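Side-chain contacts in trypanothione-dependent glyoxalase I (Leishmania major, PDB 2C21), which belongs to the glyoxalase/bleomycin resistance protein/dioxygenase superfamily and binds nickel at metal sites built jointly by its two subunits: residues Lys24-Arg29 with Tyr120-Leu125; Lys37-Val40 with Tyr45-Val48; Ser108-Phe113 with Glu127-Glu132. One frame throughout, in Å; residues are numbered along the deposited sequence.

Contact 1 of 3, residues Lys24-Arg29 with Tyr120-Leu125; sequences KFYTER and YYIELL. With NI (nickel (II) ion), chain H.
I122 reaches from strand 121-126 toward helix 19-29 and meets F25 and Y26 almost entirely through its last carbon. Its CB aims at the helix but touches neither ring. There the chain forks: CG2 stays back, and CG1 lies anti to the carbonyl carbon (chi1 -69°), 4.4 Å from Y26 OH. Two conformers of I122 are modelled, so the tip contacts hold for the one described here, whose chi2 of 142° is not staggered. In it CD1 meets two neighbouring rings on the helix side, 3.6 Å from F25 CE2 at that ring's edge. Beside it, CD1 comes to Y26 obliquely, 3.7 Å from CE1 and 3.6 Å from OH. The two rings brace each other within the helix, since F25 CD2 sits over the centre of the Y26 ring. The contact thus sets helix 19-29, which leads on to strand 33-40 of the other sheet, against a strand lying between 78-85 and 111-115. I81 and I83 of strand 78-85 also pack on I122, and Y26 OH is hydrogen-bonded to D116 OD2. The next strand residue is a nickel ligand: E123 OE1 lies 2.2 Å from the metal, and H80 and, from the second subunit, H11 and E62 also bind it. Across the interface the attraction is apolar and undirected, while the buried tyrosine hydroxyl is satisfied by an aspartate outside both segments.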
loop_
_atom_site.group_PDB
_atom_site.type_symbol
_atom_site.label_atom_id
_atom_site.label_comp_id
_atom_site.label_asym_id
_atom_site.label_seq_id
_atom_site.Cartn_x
_atom_site.Cartn_y
_atom_site.Cartn_z
ATOM N N LYS A 24 -16.077 7.647 5.690
ATOM C CA LYS A 24 -16.412 9.052 5.417
ATOM C C LYS A 24 -15.206 9.830 4.900
ATOM O O LYS A 24 -15.294 10.580 3.916
ATOM C CB LYS A 24 -16.957 9.732 6.678
ATOM C CG LYS A 24 -17.659 11.067 6.405
ATOM C CD LYS A 24 -18.345 11.605 7.648
ATOM C CE LYS A 24 -19.082 12.897 7.351
ATOM N NZ LYS A 24 -18.113 13.979 7.031
ATOM N N PHE A 25 -14.078 9.653 5.580
ATOM C CA PHE A 25 -12.832 10.271 5.174
ATOM C C PHE A 25 -12.394 9.853 3.752
ATOM O O PHE A 25 -12.177 10.702 2.895
ATOM C CB PHE A 25 -11.734 9.925 6.181
ATOM C CG PHE A 25 -10.405 10.514 5.835
ATOM C CD1 PHE A 25 -10.108 11.829 6.169
ATOM C CD2 PHE A 25 -9.465 9.764 5.148
ATOM C CE1 PHE A 25 -8.895 12.380 5.842
ATOM C CE2 PHE A 25 -8.245 10.305 4.805
ATOM C CZ PHE A 25 -7.953 11.620 5.147
ATOM N N TYR A 26 -12.263 8.554 3.498
ATOM C CA TYR A 26 -11.700 8.098 2.224
ATOM C C TYR A 26 -12.635 8.360 1.044
ATOM O O TYR A 26 -12.168 8.588 -0.072
ATOM C CB TYR A 26 -11.237 6.619 2.290
ATOM C CG TYR A 26 -9.970 6.451 3.108
ATOM C CD1 TYR A 26 -8.737 6.834 2.595
ATOM C CD2 TYR A 26 -10.011 5.947 4.404
ATOM C CE1 TYR A 26 -7.562 6.722 3.360
ATOM C CE2 TYR A 26 -8.860 5.815 5.162
ATOM C CZ TYR A 26 -7.635 6.197 4.645
ATOM O OH TYR A 26 -6.487 6.075 5.415
ATOM N N THR A 27 -13.941 8.360 1.285
ATOM C CA THR A 27 -14.905 8.702 0.232
ATOM C C THR A 27 -15.067 10.217 0.060
ATOM O O THR A 27 -14.774 10.755 -1.007
ATOM C CB THR A 27 -16.276 8.011 0.473
ATOM O OG1 THR A 27 -16.823 8.428 1.729
ATOM C CG2 THR A 27 -16.098 6.507 0.495
ATOM N N GLU A 28 -15.516 10.902 1.108
ATOM C CA GLU A 28 -15.842 12.327 1.002
ATOM C C GLU A 28 -14.604 13.218 0.900
ATOM O O GLU A 28 -14.601 14.182 0.133
ATOM C CB GLU A 28 -16.731 12.794 2.164
ATOM C CG GLU A 28 -18.070 12.052 2.264
ATOM C CD GLU A 28 -18.933 12.571 3.398
ATOM O OE1 GLU A 28 -18.487 13.500 4.109
ATOM O OE2 GLU A 28 -20.061 12.044 3.585
ATOM N N ARG A 29 -13.556 12.908 1.659
ATOM C CA ARG A 29 -12.339 13.731 1.613
ATOM C C ARG A 29 -11.398 13.338 0.469
ATOM O O ARG A 29 -10.767 14.205 -0.118
ATOM C CB ARG A 29 -11.590 13.735 2.958
ATOM C CG ARG A 29 -12.448 14.121 4.178
ATOM C CD ARG A 29 -12.610 15.645 4.388
ATOM N NE ARG A 29 -13.195 16.341 3.236
ATOM C CZ ARG A 29 -14.500 16.473 2.981
ATOM N NH1 ARG A 29 -15.422 15.952 3.781
ATOM N NH2 ARG A 29 -14.887 17.128 1.897
ATOM N N TYR A 120 -3.033 7.353 10.498
ATOM C CA TYR A 120 -2.200 6.936 9.376
ATOM C C TYR A 120 -1.901 8.155 8.501
ATOM O O TYR A 120 -2.752 9.063 8.348
ATOM C CB TYR A 120 -2.895 5.871 8.513
ATOM C CG TYR A 120 -3.146 4.547 9.205
ATOM C CD1 TYR A 120 -2.141 3.591 9.315
ATOM C CD2 TYR A 120 -4.397 4.251 9.734
ATOM C CE1 TYR A 120 -2.367 2.365 9.962
ATOM C CE2 TYR A 120 -4.645 3.029 10.373
ATOM C CZ TYR A 120 -3.625 2.090 10.488
ATOM O OH TYR A 120 -3.871 0.888 11.120
ATOM N N TYR A 121 -0.712 8.151 7.906
ATOM C CA TYR A 121 -0.306 9.213 6.995
ATOM C C TYR A 121 -0.649 8.924 5.544
ATOM O O TYR A 121 -0.539 7.794 5.065
ATOM C CB TYR A 121 1.196 9.464 7.121
ATOM C CG TYR A 121 1.556 10.105 8.426
ATOM C CD1 TYR A 121 2.110 9.368 9.457
ATOM C CD2 TYR A 121 1.322 11.455 8.640
ATOM C CE1 TYR A 121 2.452 9.982 10.675
ATOM C CE2 TYR A 121 1.645 12.068 9.843
ATOM C CZ TYR A 121 2.202 11.333 10.853
ATOM O OH TYR A 121 2.514 11.958 12.043
ATOM N N ILE A 122 -1.099 9.965 4.851
ATOM C CA ILE A 122 -1.346 9.883 3.424
ATOM C C ILE A 122 -0.546 10.990 2.732
ATOM O O ILE A 122 -0.613 12.164 3.125
ATOM C CB ILE A 122 -2.841 10.026 3.127
ATOM C CG1 ILE A 122 -3.594 8.789 3.619
ATOM C CG2 ILE A 122 -3.096 10.245 1.626
ATOM C CD1 ILE A 122 -4.921 9.102 4.195
ATOM N N GLU A 123 0.208 10.608 1.708
ATOM C CA GLU A 123 0.975 11.543 0.909
ATOM C C GLU A 123 0.174 11.922 -0.326
ATOM O O GLU A 123 -0.207 11.058 -1.105
ATOM C CB GLU A 123 2.308 10.915 0.482
ATOM C CG GLU A 123 3.283 11.895 -0.173
ATOM C CD GLU A 123 4.607 11.235 -0.512
ATOM O OE1 GLU A 123 4.605 10.091 -0.973
ATOM O OE2 GLU A 123 5.651 11.867 -0.319
ATOM N N LEU A 124 -0.084 13.219 -0.483
ATOM C CA LEU A 124 -0.745 13.754 -1.648
ATOM C C LEU A 124 0.308 14.314 -2.581
ATOM O O LEU A 124 1.116 15.156 -2.182
ATOM C CB LEU A 124 -1.714 14.861 -1.237
ATOM C CG LEU A 124 -2.791 14.424 -0.241
ATOM C CD1 LEU A 124 -3.592 15.640 0.222
ATOM C CD2 LEU A 124 -3.692 13.382 -0.881
ATOM N N LEU A 125 0.297 13.843 -3.819
ATOM C CA LEU A 125 1.285 14.233 -4.808
ATOM C C LEU A 125 0.633 14.756 -6.070
ATOM O O LEU A 125 -0.342 14.191 -6.553
ATOM C CB LEU A 125 2.150 13.041 -5.191
ATOM C CG LEU A 125 3.022 12.440 -4.088
ATOM C CD1 LEU A 125 3.730 11.220 -4.650
ATOM C CD2 LEU A 125 4.025 13.454 -3.567
HETATM NI NI NI H . 5.915 8.285 -0.762
HETATM O O HOH W 1 7.094 9.358 -1.860
#

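Contact 2 of 3, residues Lys37-Val40 with Tyr45-Val48; sequences KWDV and YTLV
V40 and Y45 run alongside each other in a common direction, V40 CB resting over one face of the tyrosine ring as a CH-pi contact, 4.1 Å from its centroid and offset toward the rim. With Y45 CG placed between its backbone N and carbonyl carbon (chi1 75°), the ring rises against the neighbouring strand, and V40 CG2 comes within 3.6 Å of CZ. W38 slants across Y45: the indole five-membered ring and the phenol meet rim to rim, planes at 36°, and a weak hydrogen bond of 3.5 Å runs from W38 NE1 to Y45 OH. L47 lies alongside W38, its CD1 3.7 Å from the indole CD1. These four side chains share one face of an antiparallel beta hairpin, strands 33-40 and 45-51, in which W38-L47 and V40-Y45 are hydrogen-bonded pairs. K37-V48 and D39-T46 are the non-hydrogen-bonded pairs, with side chains on the other face. There T46 OG1 donates to D39 OD1 at 2.8 Å, coming from above the carboxylate plane, and Y67 OH also binds that oxygen. Further along, K37 CG lies 3.9 Å from V48 CG2 before the extended lysine chain leads off. L19 of helix 19-29 packs on T46 and V48, whereas W38 meets K133 of the second subunit.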
loop_
_atom_site.group_PDB
_atom_site.type_symbol
_atom_site.label_atom_id
_atom_site.label_comp_id
_atom_site.label_asym_id
_atom_site.label_seq_id
_atom_site.Cartn_x
_atom_site.Cartn_y
_atom_site.Cartn_z
ATOM N N LYS A 37 -17.815 -5.024 0.921
ATOM C CA LYS A 37 -17.542 -5.348 2.318
ATOM C C LYS A 37 -17.568 -6.863 2.555
ATOM O O LYS A 37 -18.182 -7.629 1.771
ATOM C CB LYS A 37 -18.554 -4.662 3.233
ATOM C CG LYS A 37 -18.652 -3.152 3.038
ATOM C CD LYS A 37 -19.590 -2.513 4.064
ATOM C CE LYS A 37 -19.698 -1.003 3.872
ATOM N NZ LYS A 37 -20.642 -0.354 4.832
ATOM N N TRP A 38 -16.897 -7.287 3.632
ATOM C CA TRP A 38 -16.831 -8.692 4.025
ATOM C C TRP A 38 -16.965 -8.731 5.535
ATOM O O TRP A 38 -16.020 -8.387 6.220
ATOM C CB TRP A 38 -15.476 -9.291 3.577
ATOM C CG TRP A 38 -15.163 -10.705 4.027
ATOM C CD1 TRP A 38 -14.452 -11.080 5.142
ATOM C CD2 TRP A 38 -15.497 -11.921 3.347
ATOM N NE1 TRP A 38 -14.340 -12.444 5.199
ATOM C CE2 TRP A 38 -14.980 -12.989 4.119
ATOM C CE3 TRP A 38 -16.193 -12.209 2.171
ATOM C CZ2 TRP A 38 -15.112 -14.318 3.742
ATOM C CZ3 TRP A 38 -16.327 -13.530 1.793
ATOM C CH2 TRP A 38 -15.794 -14.574 2.584
ATOM N N ASP A 39 -18.114 -9.181 6.044
ATOM C CA ASP A 39 -18.413 -9.119 7.476
ATOM C C ASP A 39 -18.489 -10.541 8.059
ATOM O O ASP A 39 -19.182 -11.389 7.521
ATOM C CB ASP A 39 -19.716 -8.324 7.704
ATOM C CG ASP A 39 -20.048 -8.109 9.182
ATOM O OD1 ASP A 39 -19.130 -7.936 9.999
ATOM O OD2 ASP A 39 -21.256 -8.115 9.529
ATOM N N VAL A 40 -17.730 -10.797 9.127
ATOM C CA VAL A 40 -17.696 -12.118 9.762
ATOM C C VAL A 40 -18.001 -12.006 11.265
ATOM O O VAL A 40 -17.094 -12.020 12.088
ATOM C CB VAL A 40 -16.348 -12.815 9.526
ATOM C CG1 VAL A 40 -16.391 -14.276 9.969
ATOM C CG2 VAL A 40 -15.964 -12.720 8.049
ATOM N N TYR A 45 -14.906 -9.536 12.988
ATOM C CA TYR A 45 -14.246 -8.552 12.128
ATOM C C TYR A 45 -15.040 -8.252 10.857
ATOM O O TYR A 45 -15.890 -9.035 10.440
ATOM C CB TYR A 45 -12.797 -8.963 11.789
ATOM C CG TYR A 45 -12.683 -10.081 10.775
ATOM C CD1 TYR A 45 -12.563 -9.814 9.428
ATOM C CD2 TYR A 45 -12.687 -11.414 11.175
ATOM C CE1 TYR A 45 -12.484 -10.844 8.493
ATOM C CE2 TYR A 45 -12.586 -12.436 10.255
ATOM C CZ TYR A 45 -12.483 -12.143 8.919
ATOM O OH TYR A 45 -12.394 -13.171 8.001
ATOM N N THR A 46 -14.720 -7.103 10.269
ATOM C CA THR A 46 -15.301 -6.630 9.026
ATOM C C THR A 46 -14.177 -6.079 8.177
ATOM O O THR A 46 -13.324 -5.337 8.685
ATOM C CB THR A 46 -16.313 -5.500 9.281
ATOM O OG1 THR A 46 -17.265 -5.927 10.268
ATOM C CG2 THR A 46 -17.067 -5.131 7.997
ATOM N N LEU A 47 -14.185 -6.434 6.887
ATOM C CA LEU A 47 -13.289 -5.822 5.901
ATOM C C LEU A 47 -14.070 -4.924 4.929
ATOM O O LEU A 47 -15.204 -5.253 4.511
ATOM C CB LEU A 47 -12.562 -6.897 5.095
ATOM C CG LEU A 47 -11.934 -8.080 5.815
ATOM C CD1 LEU A 47 -11.373 -9.032 4.756
ATOM C CD2 LEU A 47 -10.837 -7.664 6.788
ATOM N N VAL A 48 -13.462 -3.804 4.568
ATOM C CA VAL A 48 -14.010 -2.895 3.540
ATOM C C VAL A 48 -12.922 -2.543 2.560
ATOM O O VAL A 48 -11.825 -2.132 2.951
ATOM C CB VAL A 48 -14.561 -1.580 4.118
ATOM C CG1 VAL A 48 -15.136 -0.700 2.996
ATOM C CG2 VAL A 48 -15.613 -1.863 5.183
#

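Contact 3 of 3, residues Ser108-Phe113 with Glu127-Glu132; sequences SGFMAF and EKTMME
F110 lays the rim of its ring against the start of helix 127-141: CD1 and CE1 meet T129, CE1 and CZ meet M130. The tight part is this row of ring carbons. CD1 lies 3.7 Å from T129 CG2, which approaches obliquely, with T129 CB hardly farther away. CE1 faces the backbone: M130 N sits at the ring's edge, in its plane, at 3.8 Å. At the far corner CZ meets M130 SD at 4.1 Å, a Met-aromatic contact with the sulfur at the edge, 78° off the ring normal. M130 gets there because its chain bends at chi2 (66°), which swings the sulfur alongside the ring. Its methyl end carries on inward to L125 of strand 121-126, and R36 of the second subunit packs on the same side chain, which is buried. The other side is looser and faces solvent. T129 is exposed, and on the helix surface K128 and E132, spaced one turn apart, form a salt bridge (NZ to OE2 2.7 Å) that takes no part in holding F110. Ahead of the phenylalanine, S108 OG accepts from F110 N at 3.3 Å in an ST turn, and G109 N is hydrogen-bonded to D106 OD1. A backbone hydrogen bond between F110 and N126 ties this loop to the end of strand 121-126. With no hydrogen bond between the two segments, what joins F110 to the helix start is dispersion, probably with a weak sulfur-aromatic attraction.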
loop_
_atom_site.group_PDB
_atom_site.type_symbol
_atom_site.label_atom_id
_atom_site.label_comp_id
_atom_site.label_asym_id
_atom_site.label_seq_id
_atom_site.Cartn_x
_atom_site.Cartn_y
_atom_site.Cartn_z
ATOM N N SER A 108 5.321 24.758 -3.238
ATOM C CA SER A 108 5.248 24.571 -4.693
ATOM C C SER A 108 3.940 23.929 -5.167
ATOM O O SER A 108 3.509 24.176 -6.297
ATOM C CB SER A 108 6.454 23.760 -5.193
ATOM O OG SER A 108 6.300 22.372 -4.966
ATOM N N GLY A 109 3.317 23.121 -4.304
ATOM C CA GLY A 109 2.100 22.378 -4.646
ATOM C C GLY A 109 2.381 20.955 -5.104
ATOM O O GLY A 109 1.483 20.272 -5.594
ATOM N N PHE A 110 3.619 20.495 -4.938
ATOM C CA PHE A 110 4.007 19.152 -5.371
ATOM C C PHE A 110 3.549 18.072 -4.385
ATOM O O PHE A 110 3.128 16.980 -4.788
ATOM C CB PHE A 110 5.533 19.073 -5.564
ATOM C CG PHE A 110 6.047 17.674 -5.770
ATOM C CD1 PHE A 110 5.700 16.954 -6.906
ATOM C CD2 PHE A 110 6.854 17.062 -4.816
ATOM C CE1 PHE A 110 6.159 15.657 -7.094
ATOM C CE2 PHE A 110 7.323 15.764 -5.001
ATOM C CZ PHE A 110 6.974 15.062 -6.139
ATOM N N MET A 111 3.624 18.385 -3.095
ATOM C CA MET A 111 3.521 17.369 -2.047
ATOM C C MET A 111 2.878 17.902 -0.771
ATOM O O MET A 111 3.101 19.041 -0.376
ATOM C CB MET A 111 4.926 16.847 -1.742
ATOM C CG MET A 111 5.107 16.120 -0.414
ATOM S SD MET A 111 6.807 15.523 -0.194
ATOM C CE MET A 111 7.777 16.881 -0.838
ATOM N N ALA A 112 2.078 17.057 -0.125
ATOM C CA ALA A 112 1.561 17.350 1.204
ATOM C C ALA A 112 1.356 16.054 1.943
ATOM O O ALA A 112 1.281 14.989 1.329
ATOM C CB ALA A 112 0.255 18.134 1.126
ATOM N N PHE A 113 1.303 16.148 3.264
ATOM C CA PHE A 113 0.960 15.008 4.097
ATOM C C PHE A 113 -0.237 15.369 4.950
ATOM O O PHE A 113 -0.240 16.407 5.611
ATOM C CB PHE A 113 2.132 14.604 4.992
ATOM C CG PHE A 113 3.090 13.660 4.341
ATOM C CD1 PHE A 113 4.226 14.134 3.699
ATOM C CD2 PHE A 113 2.860 12.284 4.369
ATOM C CE1 PHE A 113 5.115 13.256 3.092
ATOM C CE2 PHE A 113 3.759 11.392 3.764
ATOM C CZ PHE A 113 4.883 11.885 3.125
ATOM N N GLU A 127 0.369 14.421 -9.528
ATOM C CA GLU A 127 0.734 13.197 -10.239
ATOM C C GLU A 127 1.526 13.494 -11.487
ATOM O O GLU A 127 2.458 12.750 -11.807
ATOM C CB GLU A 127 -0.492 12.360 -10.598
ATOM C CG GLU A 127 -0.151 11.116 -11.401
ATOM C CD GLU A 127 -1.340 10.180 -11.608
ATOM O OE1 GLU A 127 -2.449 10.450 -11.089
ATOM O OE2 GLU A 127 -1.155 9.158 -12.300
ATOM N N LYS A 128 1.152 14.574 -12.183
ATOM C CA LYS A 128 1.844 14.993 -13.390
ATOM C C LYS A 128 3.337 15.127 -13.088
ATOM O O LYS A 128 4.168 14.417 -13.677
ATOM C CB LYS A 128 1.252 16.315 -13.913
ATOM C CG LYS A 128 1.719 16.751 -15.290
ATOM C CD LYS A 128 1.042 18.067 -15.690
ATOM C CE LYS A 128 1.583 18.633 -17.002
ATOM N NZ LYS A 128 3.022 19.035 -16.904
ATOM N N THR A 129 3.658 16.004 -12.137
ATOM C CA THR A 129 5.038 16.300 -11.767
ATOM C C THR A 129 5.753 15.033 -11.295
ATOM O O THR A 129 6.876 14.762 -11.697
ATOM C CB THR A 129 5.097 17.385 -10.657
ATOM O OG1 THR A 129 4.338 18.531 -11.057
ATOM C CG2 THR A 129 6.528 17.811 -10.385
ATOM N N MET A 130 5.087 14.245 -10.462
ATOM C CA MET A 130 5.672 12.995 -9.962
ATOM C C MET A 130 6.094 12.058 -11.100
ATOM O O MET A 130 7.169 11.458 -11.048
ATOM C CB MET A 130 4.698 12.283 -9.019
ATOM C CG MET A 130 5.225 10.979 -8.425
ATOM S SD MET A 130 6.625 11.189 -7.321
ATOM C CE MET A 130 6.595 9.620 -6.433
ATOM N N MET A 131 5.250 11.937 -12.123
ATOM C CA MET A 131 5.519 11.008 -13.218
ATOM C C MET A 131 6.603 11.526 -14.179
ATOM O O MET A 131 7.395 10.739 -14.718
ATOM C CB MET A 131 4.221 10.693 -13.987
ATOM C CG MET A 131 3.168 9.895 -13.200
ATOM S SD MET A 131 3.801 8.435 -12.351
ATOM C CE MET A 131 3.771 8.999 -10.663
ATOM N N GLU A 132 6.632 12.840 -14.393
ATOM C CA GLU A 132 7.707 13.457 -15.170
ATOM C C GLU A 132 9.050 13.139 -14.508
ATOM O O GLU A 132 9.992 12.703 -15.175
ATOM C CB GLU A 132 7.529 14.982 -15.262
ATOM C CG GLU A 132 6.382 15.445 -16.139
ATOM C CD GLU A 132 6.225 16.961 -16.169
ATOM O OE1 GLU A 132 7.125 17.683 -15.676
ATOM O OE2 GLU A 132 5.185 17.428 -16.682
#

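Along the chain contact 2 lies wholly between the two segments of contact 1, while contacts 1 and 3 interleave. The latter two share one sheet: strands 111-115 and 121-126 are neighbours in it, joined by a probable hydrogen bond from L124 N to A112 O (2.9 Å), and strand 121-126 runs straight into helix 127-141. Contact 2 belongs to the other four-stranded sheet, whose strand 33-40 follows helix 19-29 of contact 1. Its centre is 20 Å from that of contact 1 and 34 Å from that of contact 3, on the opposite side of the chain's centre from the latter. All three regions reach the second subunit, which fits nickel sites assembled from both chains.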